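BLUF domain-containing protein (Acinetobacter baumannii, PDB 6W6Z) probably senses blue light through a flavin held in its BLUF domain, seen here in its ground state with flavin mononucleotide bound. Local coordinates at residues A[40-46]-A[93-99]; A[22-28]-A[140-146]. All coordinates share one frame; numbering follows the deposited sequence.

Contact 1. Residues A[40-46]-A[93-99]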
ATOM      1  N   GLY A  40      -3.251   6.346  -3.862  1.00 20.29           N
ATOM      2  CA  GLY A  40      -2.471   5.887  -2.699  1.00 19.53           C
ATOM      3  C   GLY A  40      -1.165   5.246  -3.054  1.00 17.83           C
ATOM      4  O   GLY A  40      -0.608   5.420  -4.176  1.00 20.03           O
ATOM      5  N   VAL A  41      -0.651   4.507  -2.085  1.00 19.73           N
ATOM      6  CA  VAL A  41       0.678   3.884  -2.235  1.00 16.98           C
ATOM      7  C   VAL A  41       0.671   2.548  -1.504  1.00 15.92           C
ATOM      8  O   VAL A  41       0.056   2.466  -0.451  1.00 17.18           O
ATOM      9  CB  VAL A  41       1.784   4.821  -1.718  1.00 16.61           C
ATOM     10  CG1 VAL A  41       1.516   5.280  -0.298  1.00 17.43           C
ATOM     11  CG2 VAL A  41       3.165   4.191  -1.861  1.00 17.82           C
ATOM     12  N   LEU A  42       1.366   1.591  -2.096  1.00 16.34           N
ATOM     13  CA  LEU A  42       1.560   0.216  -1.577  1.00 14.87           C
ATOM     14  C   LEU A  42       3.050   0.067  -1.430  1.00 15.52           C
ATOM     15  O   LEU A  42       3.730   0.228  -2.430  1.00 19.64           O
ATOM     16  CB  LEU A  42       0.983  -0.834  -2.530  1.00 15.34           C
ATOM     17  CG  LEU A  42       1.047  -2.272  -2.006  1.00 15.28           C
ATOM     18  CD1 LEU A  42       0.205  -2.426  -0.740  1.00 16.63           C
ATOM     19  CD2 LEU A  42       0.611  -3.276  -3.055  1.00 16.55           C
ATOM     20  N   TYR A  43       3.509  -0.248  -0.222  1.00 14.77           N
ATOM     21  CA  TYR A  43       4.922  -0.537   0.081  1.00 15.57           C
ATOM     22  C   TYR A  43       4.959  -2.018   0.376  1.00 15.75           C
ATOM     23  O   TYR A  43       4.108  -2.516   1.122  1.00 16.12           O
ATOM     24  CB  TYR A  43       5.406   0.292   1.273  1.00 15.46           C
ATOM     25  CG  TYR A  43       6.689  -0.170   1.927  1.00 18.09           C
ATOM     26  CD1 TYR A  43       7.925   0.168   1.405  1.00 17.77           C
ATOM     27  CD2 TYR A  43       6.667  -0.893   3.106  1.00 20.68           C
ATOM     28  CE1 TYR A  43       9.100  -0.201   2.043  1.00 19.05           C
ATOM     29  CE2 TYR A  43       7.835  -1.331   3.722  1.00 20.89           C
ATOM     30  CZ  TYR A  43       9.061  -0.963   3.194  1.00 21.31           C
ATOM     31  OH  TYR A  43      10.233  -1.345   3.799  1.00 25.00           O
ATOM     32  N   TYR A  44       5.955  -2.704  -0.145  1.00 16.33           N
ATOM     33  CA  TYR A  44       6.190  -4.132   0.155  1.00 17.20           C
ATOM     34  C   TYR A  44       7.637  -4.291   0.574  1.00 17.89           C
ATOM     35  O   TYR A  44       8.518  -3.856  -0.190  1.00 19.07           O
ATOM     36  CB  TYR A  44       5.901  -5.030  -1.057  1.00 18.34           C
ATOM     37  CG  TYR A  44       6.234  -6.467  -0.754  1.00 17.75           C
ATOM     38  CD1 TYR A  44       5.413  -7.227   0.067  1.00 18.91           C
ATOM     39  CD2 TYR A  44       7.448  -7.010  -1.143  1.00 18.53           C
ATOM     40  CE1 TYR A  44       5.758  -8.519   0.435  1.00 18.03           C
ATOM     41  CE2 TYR A  44       7.793  -8.313  -0.819  1.00 19.03           C
ATOM     42  CZ  TYR A  44       6.970  -9.056   0.009  1.00 19.52           C
ATOM     43  OH  TYR A  44       7.322 -10.330   0.373  1.00 20.95           O
ATOM     44  N   ALA A  45       7.876  -4.970   1.685  1.00 17.56           N
ATOM     45  CA  ALA A  45       9.239  -5.394   2.071  1.00 16.85           C
ATOM     46  C   ALA A  45       9.144  -6.465   3.142  1.00 18.03           C
ATOM     47  O   ALA A  45       8.128  -6.494   3.909  1.00 17.56           O
ATOM     48  CB  ALA A  45      10.005  -4.205   2.589  1.00 18.66           C
ATOM     49  N   ASP A  46      10.136  -7.343   3.202  1.00 18.92           N
ATOM     50  CA  ASP A  46      10.268  -8.273   4.346  1.00 20.42           C
ATOM     51  C   ASP A  46       8.927  -8.992   4.610  1.00 19.78           C
ATOM     52  O   ASP A  46       8.496  -9.103   5.786  1.00 19.40           O
ATOM     53  CB  ASP A  46      10.792  -7.479   5.554  1.00 22.18           C
ATOM     54  CG  ASP A  46      12.270  -7.156   5.466  1.00 24.62           C
ATOM     55  OD1 ASP A  46      12.813  -7.340   4.387  1.00 25.15           O
ATOM     56  OD2 ASP A  46      12.880  -6.753   6.499  1.00 28.79           O
ATOM     57  N   SER A  93      -2.958   6.150  -8.959  1.00 21.84           N
ATOM     58  CA  SER A  93      -4.071   5.216  -8.660  1.00 22.06           C
ATOM     59  C   SER A  93      -3.616   4.220  -7.581  1.00 20.50           C
ATOM     60  O   SER A  93      -4.344   4.070  -6.560  1.00 18.51           O
ATOM     61  CB  SER A  93      -4.575   4.557  -9.905  1.00 25.23           C
ATOM     62  OG  SER A  93      -5.238   5.556 -10.674  1.00 28.38           O
ATOM     63  N   MET A  94      -2.418   3.704  -7.739  1.00 19.62           N
ATOM     64  CA  MET A  94      -1.697   2.980  -6.654  1.00 19.97           C
ATOM     65  C   MET A  94      -0.202   2.949  -6.944  1.00 19.61           C
ATOM     66  O   MET A  94       0.233   2.107  -7.753  1.00 22.59           O
ATOM     67  CB  MET A  94      -2.195   1.545  -6.517  1.00 18.95           C
ATOM     68  CG  MET A  94      -1.629   0.852  -5.285  1.00 18.84           C
ATOM     69  SD  MET A  94      -1.709   1.791  -3.723  1.00 19.51           S
ATOM     70  CE  MET A  94      -3.457   2.186  -3.699  1.00 18.55           C
ATOM     71  N   LYS A  95       0.553   3.816  -6.272  1.00 20.78           N
ATOM     72  CA  LYS A  95       2.020   3.868  -6.374  1.00 18.01           C
ATOM     73  C   LYS A  95       2.543   2.575  -5.758  1.00 17.97           C
ATOM     74  O   LYS A  95       1.967   2.114  -4.784  1.00 19.28           O
ATOM     75  CB  LYS A  95       2.599   5.080  -5.642  1.00 18.39           C
ATOM     76  CG  LYS A  95       4.081   5.310  -5.851  1.00 18.23           C
ATOM     77  CD  LYS A  95       4.623   6.487  -5.101  1.00 19.88           C
ATOM     78  CE  LYS A  95       6.000   6.889  -5.557  1.00 20.53           C
ATOM     79  NZ  LYS A  95       6.484   8.084  -4.841  1.00 21.29           N
ATOM     80  N   TYR A  96       3.621   2.061  -6.299  1.00 16.02           N
ATOM     81  CA  TYR A  96       4.329   0.914  -5.715  1.00 17.35           C
ATOM     82  C   TYR A  96       5.727   1.348  -5.315  1.00 17.46           C
ATOM     83  O   TYR A  96       6.480   1.820  -6.178  1.00 18.83           O
ATOM     84  CB  TYR A  96       4.369  -0.240  -6.695  1.00 16.65           C
ATOM     85  CG  TYR A  96       4.972  -1.480  -6.092  1.00 17.27           C
ATOM     86  CD1 TYR A  96       4.455  -2.024  -4.924  1.00 19.62           C
ATOM     87  CD2 TYR A  96       6.064  -2.080  -6.644  1.00 18.39           C
ATOM     88  CE1 TYR A  96       4.984  -3.167  -4.356  1.00 18.01           C
ATOM     89  CE2 TYR A  96       6.598  -3.238  -6.104  1.00 18.85           C
ATOM     90  CZ  TYR A  96       6.084  -3.758  -4.931  1.00 18.72           C
ATOM     91  OH  TYR A  96       6.624  -4.890  -4.385  1.00 21.83           O
ATOM     92  N   VAL A  97       6.074   1.100  -4.052  1.00 18.34           N
ATOM     93  CA  VAL A  97       7.428   1.382  -3.493  1.00 18.24           C
ATOM     94  C   VAL A  97       7.963   0.145  -2.775  1.00 17.69           C
ATOM     95  O   VAL A  97       7.243  -0.457  -1.979  1.00 16.91           O
ATOM     96  CB  VAL A  97       7.354   2.587  -2.544  1.00 16.90           C
ATOM     97  CG1 VAL A  97       8.701   2.946  -1.964  1.00 19.47           C
ATOM     98  CG2 VAL A  97       6.735   3.772  -3.229  1.00 18.34           C
ATOM     99  N   GLN A  98       9.218  -0.203  -3.018  1.00 16.16           N
ATOM    100  CA  GLN A  98       9.879  -1.299  -2.279  1.00 17.80           C
ATOM    101  C   GLN A  98      10.973  -0.687  -1.416  1.00 19.26           C
ATOM    102  O   GLN A  98      11.108   0.512  -1.422  1.00 18.46           O
ATOM    103  CB  GLN A  98      10.409  -2.370  -3.238  1.00 19.09           C
ATOM    104  CG  GLN A  98       9.282  -3.086  -3.980  1.00 21.64           C
ATOM    105  CD  GLN A  98       9.737  -4.331  -4.703  1.00 21.16           C
ATOM    106  OE1 GLN A  98       8.933  -5.239  -4.953  1.00 26.45           O
ATOM    107  NE2 GLN A  98      11.014  -4.363  -5.052  1.00 21.77           N
ATOM    108  N   ARG A  99      11.653  -1.515  -0.626  1.00 19.51           N
ATOM    109  CA  ARG A  99      12.778  -1.103   0.244  1.00 22.17           C
ATOM    110  C   ARG A  99      13.818  -0.321  -0.572  1.00 23.01           C
ATOM    111  O   ARG A  99      14.222  -0.759  -1.684  1.00 21.68           O
ATOM    112  CB  ARG A  99      13.437  -2.344   0.844  1.00 24.31           C
ATOM    113  CG  ARG A  99      13.254  -2.527   2.331  1.00 25.59           C
ATOM    114  CD  ARG A  99      13.832  -3.864   2.732  1.00 23.50           C
ATOM    115  NE  ARG A  99      15.278  -3.925   2.652  1.00 22.54           N
ATOM    116  CZ  ARG A  99      15.985  -4.979   3.031  1.00 21.96           C
ATOM    117  NH1 ARG A  99      15.349  -6.059   3.457  1.00 22.98           N
ATOM    118  NH2 ARG A  99      17.305  -4.976   2.930  1.00 22.73           N
TER
HETATM  119  O   HOH W   1      11.060  -4.422  -0.860  1.00 19.16           O
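Met94 lays its sulfur over the backbone of Val41, SD standing 3.3 Å from Val41 C, at the head of a parallel pair formed by strands 40-45 and 95-98. The side chain reaches back onto the neighbouring strand because it bends at chi2 (47°) and again at chi3 (54°), and its CE comes to rest 3.9 Å from Gly40 C. Four backbone bonds carry the register onward, alternating from Lys95 N to Gly40 O, Leu42 N to Lys95 O, Val97 N to Leu42 O and Tyr44 N to Val97 O, the last the longest at 3.2 Å.

Side chains then sort onto two faces. On that of Leu42, Tyr44, Tyr96 and Gln98, the two tyrosines run side by side and point the same way, and the hydroxyl of Tyr96 lies 3.4 Å from Tyr44 CB, which approaches the Tyr96 ring at its edge. On the other face, Val41 and Val97 meet obliquely through their CG2 methyls, 3.8 Å apart.

Past the Tyr44 N to Val97 O bond the strands part, and a water links Tyr44 O with Arg99 N. Arg99 NH1 closes the far end with a salt bridge to Asp46 OD1 at 3.0 Å, approaching on the syn side with the carboxylate and guanidinium planes 85° apart; its NE is paired with Glu104.

Strand 95-98 is one of the two edge strands of the sheet, beside 39-45, which has 48-54 on its other flank. Helix 125-134 packs through Leu132 on Val41, Tyr43 and Val97. Across the sheet, helix 18-36 touches Tyr44, Tyr96 and Met94, and Leu42 and Met94 also touch the flavin mononucleotide held on this side.

Contact 2. Residues A[22-28]-A[140-146]. With FMN (flavin mononucleotide), chain B.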
ATOM      1  N   LEU A  22       2.204  -9.770  -6.548  1.00 18.10           N
ATOM      2  CA  LEU A  22       2.450  -8.303  -6.553  1.00 17.27           C
ATOM      3  C   LEU A  22       1.947  -7.724  -7.880  1.00 17.97           C
ATOM      4  O   LEU A  22       1.286  -6.694  -7.845  1.00 18.67           O
ATOM      5  CB  LEU A  22       3.953  -8.049  -6.365  1.00 16.49           C
ATOM      6  CG  LEU A  22       4.518  -8.443  -4.994  1.00 16.65           C
ATOM      7  CD1 LEU A  22       6.025  -8.285  -4.983  1.00 16.94           C
ATOM      8  CD2 LEU A  22       3.929  -7.592  -3.889  1.00 17.73           C
ATOM      9  N   ARG A  23       2.280  -8.344  -9.015  1.00 16.70           N
ATOM     10  CA  ARG A  23       1.812  -7.831 -10.330  1.00 18.84           C
ATOM     11  C   ARG A  23       0.284  -7.855 -10.379  1.00 17.18           C
ATOM     12  O   ARG A  23      -0.326  -6.846 -10.816  1.00 18.16           O
ATOM     13  CB  ARG A  23       2.482  -8.628 -11.450  1.00 20.35           C
ATOM     14  CG  ARG A  23       3.985  -8.434 -11.511  1.00 21.82           C
ATOM     15  CD  ARG A  23       4.702  -9.432 -12.419  1.00 25.84           C
ATOM     16  NE  ARG A  23       4.693  -9.031 -13.804  1.00 32.28           N
ATOM     17  CZ  ARG A  23       5.186  -9.757 -14.812  1.00 30.94           C
ATOM     18  NH1 ARG A  23       5.094  -9.286 -16.052  1.00 35.80           N
ATOM     19  NH2 ARG A  23       5.822 -10.897 -14.565  1.00 25.65           N
ATOM     20  N   ASP A  24      -0.336  -8.928  -9.915  1.00 18.67           N
ATOM     21  CA  ASP A  24      -1.832  -9.065  -9.867  1.00 19.68           C
ATOM     22  C   ASP A  24      -2.465  -7.993  -8.963  1.00 19.67           C
ATOM     23  O   ASP A  24      -3.438  -7.269  -9.398  1.00 18.04           O
ATOM     24  CB  ASP A  24      -2.247 -10.443  -9.378  1.00 22.06           C
ATOM     25  CG  ASP A  24      -2.137 -11.562 -10.407  1.00 24.92           C
ATOM     26  OD1 ASP A  24      -1.969 -11.276 -11.584  1.00 25.88           O
ATOM     27  OD2 ASP A  24      -2.208 -12.708  -9.995  1.00 26.42           O
ATOM     28  N   ILE A  25      -1.925  -7.816  -7.765  1.00 20.21           N
ATOM     29  CA  ILE A  25      -2.441  -6.772  -6.828  1.00 19.46           C
ATOM     30  C   ILE A  25      -2.405  -5.391  -7.510  1.00 18.67           C
ATOM     31  O   ILE A  25      -3.402  -4.673  -7.474  1.00 17.19           O
ATOM     32  CB  ILE A  25      -1.641  -6.808  -5.523  1.00 18.26           C
ATOM     33  CG1 ILE A  25      -1.916  -8.100  -4.736  1.00 18.49           C
ATOM     34  CG2 ILE A  25      -1.915  -5.568  -4.695  1.00 18.75           C
ATOM     35  CD1 ILE A  25      -0.945  -8.341  -3.602  1.00 17.73           C
ATOM     36  N   LEU A  26      -1.276  -5.003  -8.090  1.00 17.85           N
ATOM     37  CA  LEU A  26      -1.150  -3.651  -8.724  1.00 17.99           C
ATOM     38  C   LEU A  26      -2.061  -3.532  -9.952  1.00 18.28           C
ATOM     39  O   LEU A  26      -2.646  -2.430 -10.179  1.00 18.24           O
ATOM     40  CB  LEU A  26       0.313  -3.402  -9.074  1.00 19.15           C
ATOM     41  CG  LEU A  26       1.242  -3.276  -7.873  1.00 20.18           C
ATOM     42  CD1 LEU A  26       2.693  -3.274  -8.338  1.00 19.35           C
ATOM     43  CD2 LEU A  26       0.913  -2.038  -7.048  1.00 19.18           C
ATOM     44  N   THR A  27      -2.152  -4.569 -10.773  1.00 19.31           N
ATOM     45  CA  THR A  27      -3.095  -4.550 -11.919  1.00 22.67           C
ATOM     46  C   THR A  27      -4.515  -4.298 -11.399  1.00 23.24           C
ATOM     47  O   THR A  27      -5.177  -3.417 -11.968  1.00 23.30           O
ATOM     48  CB  THR A  27      -3.092  -5.858 -12.714  1.00 23.73           C
ATOM     49  OG1 THR A  27      -1.786  -6.054 -13.237  1.00 23.76           O
ATOM     50  CG2 THR A  27      -4.101  -5.829 -13.841  1.00 26.04           C
ATOM     51  N   GLU A  28      -4.969  -5.057 -10.401  1.00 22.38           N
ATOM     52  CA  GLU A  28      -6.354  -4.917  -9.850  1.00 24.66           C
ATOM     53  C   GLU A  28      -6.520  -3.519  -9.239  1.00 23.61           C
ATOM     54  O   GLU A  28      -7.527  -2.831  -9.558  1.00 23.16           O
ATOM     55  CB  GLU A  28      -6.639  -5.978  -8.793  1.00 25.62           C
ATOM     56  CG  GLU A  28      -6.659  -7.401  -9.328  1.00 26.52           C
ATOM     57  CD  GLU A  28      -6.544  -8.441  -8.228  1.00 26.30           C
ATOM     58  OE1 GLU A  28      -7.026  -8.150  -7.125  1.00 26.98           O
ATOM     59  OE2 GLU A  28      -5.944  -9.525  -8.452  1.00 24.51           O
ATOM     60  N   MET A 140       6.976  -2.533 -12.237  1.00 27.04           N
ATOM     61  CA  MET A 140       6.716  -3.992 -12.089  1.00 30.43           C
ATOM     62  C   MET A 140       6.223  -4.702 -13.369  1.00 36.28           C
ATOM     63  O   MET A 140       6.032  -5.956 -13.298  1.00 43.40           O
ATOM     64  CB  MET A 140       5.703  -4.197 -10.965  1.00 29.68           C
ATOM     65  CG  MET A 140       6.329  -3.857  -9.621  1.00 27.56           C
ATOM     66  SD  MET A 140       7.707  -4.958  -9.185  1.00 28.17           S
ATOM     67  CE  MET A 140       6.787  -6.425  -8.719  1.00 30.87           C
ATOM     68  N   ASN A 141       6.034  -4.001 -14.487  1.00 38.12           N
ATOM     69  CA  ASN A 141       5.643  -4.645 -15.778  1.00 37.73           C
ATOM     70  C   ASN A 141       4.322  -5.383 -15.573  1.00 37.49           C
ATOM     71  O   ASN A 141       4.324  -6.629 -15.536  1.00 47.31           O
ATOM     72  CB  ASN A 141       6.652  -5.681 -16.286  1.00 40.29           C
ATOM     73  CG  ASN A 141       7.993  -5.099 -16.657  1.00 45.33           C
ATOM     74  OD1 ASN A 141       8.067  -4.149 -17.425  1.00 47.99           O
ATOM     75  ND2 ASN A 141       9.058  -5.676 -16.129  1.00 52.40           N
ATOM     76  N   THR A 142       3.251  -4.647 -15.347  1.00 30.59           N
ATOM     77  CA  THR A 142       1.915  -5.225 -15.110  1.00 36.38           C
ATOM     78  C   THR A 142       1.154  -5.161 -16.436  1.00 42.63           C
ATOM     79  O   THR A 142       1.343  -4.178 -17.183  1.00 38.37           O
ATOM     80  CB  THR A 142       1.196  -4.507 -13.960  1.00 36.61           C
ATOM     81  OG1 THR A 142       1.106  -3.113 -14.261  1.00 44.29           O
ATOM     82  CG2 THR A 142       1.908  -4.670 -12.636  1.00 32.93           C
ATOM     83  N   VAL A 143       0.329  -6.175 -16.692  1.00 43.13           N
ATOM     84  CA  VAL A 143      -0.542  -6.258 -17.893  1.00 43.71           C
ATOM     85  C   VAL A 143      -1.359  -4.950 -17.932  1.00 44.09           C
ATOM     86  O   VAL A 143      -1.521  -4.326 -16.856  1.00 40.20           O
ATOM     87  CB  VAL A 143      -1.316  -7.594 -17.833  1.00 45.90           C
ATOM     88  CG1 VAL A 143      -2.701  -7.488 -17.216  1.00 45.80           C
ATOM     89  CG2 VAL A 143      -1.343  -8.282 -19.182  1.00 47.97           C
ATOM     90  N   LYS A 144      -1.749  -4.492 -19.132  1.00 42.97           N
ATOM     91  CA  LYS A 144      -2.299  -3.127 -19.404  1.00 43.11           C
ATOM     92  C   LYS A 144      -3.642  -2.889 -18.683  1.00 46.27           C
ATOM     93  O   LYS A 144      -4.021  -1.698 -18.559  1.00 44.26           O
ATOM     94  CB  LYS A 144      -2.422  -2.913 -20.921  1.00 38.71           C
ATOM     95  N   LYS A 145      -4.367  -3.941 -18.255  1.00 44.58           N
ATOM     96  CA  LYS A 145      -5.735  -3.826 -17.653  1.00 41.51           C
ATOM     97  C   LYS A 145      -6.155  -5.126 -16.952  1.00 42.49           C
ATOM     98  O   LYS A 145      -5.686  -6.196 -17.329  1.00 35.51           O
ATOM     99  CB  LYS A 145      -6.776  -3.523 -18.737  1.00 44.25           C
ATOM    100  CG  LYS A 145      -7.011  -4.659 -19.733  1.00 44.38           C
ATOM    101  CD  LYS A 145      -7.483  -4.200 -21.102  1.00 45.28           C
ATOM    102  CE  LYS A 145      -8.991  -4.190 -21.232  1.00 46.69           C
ATOM    103  NZ  LYS A 145      -9.418  -3.767 -22.587  1.00 49.54           N
ATOM    104  N   VAL A 146      -7.095  -5.039 -16.022  1.00 39.38           N
ATOM    105  CA  VAL A 146      -7.454  -6.168 -15.121  1.00 39.42           C
ATOM    106  C   VAL A 146      -8.172  -7.287 -15.894  1.00 39.49           C
ATOM    107  O   VAL A 146      -8.070  -8.455 -15.444  1.00 32.88           O
ATOM    108  CB  VAL A 146      -8.293  -5.678 -13.925  1.00 40.45           C
ATOM    109  CG1 VAL A 146      -9.656  -5.159 -14.362  1.00 44.16           C
ATOM    110  CG2 VAL A 146      -8.443  -6.768 -12.875  1.00 41.77           C
TER
HETATM  111  N1  FMN B 201      -7.785  -3.664  -4.821  1.00 20.53           N
HETATM  112  C2  FMN B 201      -8.113  -2.433  -5.250  1.00 23.19           C
HETATM  113  O2  FMN B 201      -9.143  -2.323  -5.988  1.00 22.76           O
HETATM  114  N3  FMN B 201      -7.469  -1.330  -4.816  1.00 20.03           N
HETATM  115  C4  FMN B 201      -6.410  -1.382  -3.992  1.00 20.24           C
HETATM  116  O4  FMN B 201      -5.797  -0.384  -3.622  1.00 19.85           O
HETATM  117  C4A FMN B 201      -5.958  -2.691  -3.538  1.00 18.76           C
HETATM  118  N5  FMN B 201      -4.920  -2.858  -2.745  1.00 18.16           N
HETATM  119  C5A FMN B 201      -4.623  -4.112  -2.321  1.00 18.46           C
HETATM  120  C6  FMN B 201      -3.529  -4.261  -1.498  1.00 17.64           C
HETATM  121  C7  FMN B 201      -3.190  -5.508  -1.003  1.00 19.16           C
HETATM  122  C7M FMN B 201      -1.979  -5.602  -0.126  1.00 18.43           C
HETATM  123  C8  FMN B 201      -3.883  -6.723  -1.464  1.00 17.95           C
HETATM  124  C8M FMN B 201      -3.424  -8.072  -0.927  1.00 18.66           C
HETATM  125  C9  FMN B 201      -4.985  -6.565  -2.288  1.00 18.75           C
HETATM  126  C9A FMN B 201      -5.340  -5.306  -2.755  1.00 19.37           C
HETATM  127  N10 FMN B 201      -6.398  -5.119  -3.637  1.00 19.94           N
HETATM  128  C10 FMN B 201      -6.733  -3.833  -4.010  1.00 19.66           C
HETATM  129  C1' FMN B 201      -7.216  -6.254  -4.185  1.00 23.39           C
HETATM  130  C2' FMN B 201      -8.529  -6.541  -3.494  1.00 25.96           C
HETATM  131  O2' FMN B 201      -8.256  -7.199  -2.247  1.00 24.35           O
HETATM  132  C3' FMN B 201      -9.354  -7.475  -4.418  1.00 34.49           C
HETATM  133  O3' FMN B 201      -8.559  -8.552  -4.927  1.00 31.72           O
HETATM  134  C4' FMN B 201      -9.870  -6.787  -5.666  1.00 40.50           C
HETATM  135  O4' FMN B 201     -10.604  -5.598  -5.296  1.00 44.82           O
HETATM  136  C5' FMN B 201     -10.822  -7.724  -6.451  1.00 52.21           C
HETATM  137  O5' FMN B 201     -12.007  -8.089  -5.710  1.00 56.75           O
HETATM  138  P   FMN B 201     -13.227  -9.000  -6.338  1.00 61.03           P
HETATM  139  O1P FMN B 201     -12.857 -10.408  -5.912  1.00 66.53           O
HETATM  140  O2P FMN B 201     -14.441  -8.400  -5.651  1.00 61.78           O
HETATM  141  O3P FMN B 201     -13.205  -8.823  -7.846  1.00 65.04           O
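Arg23, on the outward flank of the flavin-binding helix 18-36 of the BLUF domain, reaches over to the irregular 140-146 segment that follows helix 125-134. Its CB lies 4.2 Å from Thr142 CG2, and CG and CD then pass the carbonyl oxygen of Met140. The chain turns at chi3 (84°), bringing the guanidinium edge up to a single acceptor: NE and NH1 both donate to Asn141 O, at 3.0 and 2.8 Å. The two bonds differ in approach, since NH1 arrives in the carbonyl plane whereas NE is tilted 35° from it. This side-on grip restrains the rotation of the guanidinium group and ties the backbone of the segment to the helix.

Beside it the helix packs on Met140: Leu26 CD1 meets Met140 CG at 3.9 Å, the two side chains crossing at about a right angle, and Leu22 CB touches the Met140 methyl. One turn on from Arg23, Thr27 sets its CG2 against the backbone of Val146, 3.6 Å from the CA, while its OG1, 3.4 Å from Thr142 CB, turns back to bond Arg23 O, which also accepts from Thr27 N.

Glu28 faces two ways: Val146 CG2 packs against its CG, whereas its carboxylate, in a salt bridge with Arg72, belongs to the flavin site. Its OE1 lies 2.7 Å from O3' of the flavin mononucleotide ribityl chain.

How the contacts relate
Contact 1 is a buried part of the central sheet, whereas contact 2 is partly buried and lies farther from the centre of the chain, on the outer side of helix 18-36. Regular backbone bonding between strands dominates contact 1; contact 2 has no strand pairing and relies on an arginine gripping a backbone carbonyl, with apolar packing beside it. The two meet at Tyr96, whose ring packs against Leu26 and Met140 and whose hydroxyl oxygen touches Leu22, and at Leu42, which touches Ile25. Helix 18-36 is shared: it lies on the sheet and takes the 140-146 segment on another flank. Both contacts border the flavin, from the sheet in contact 1 and from the helix in contact 2.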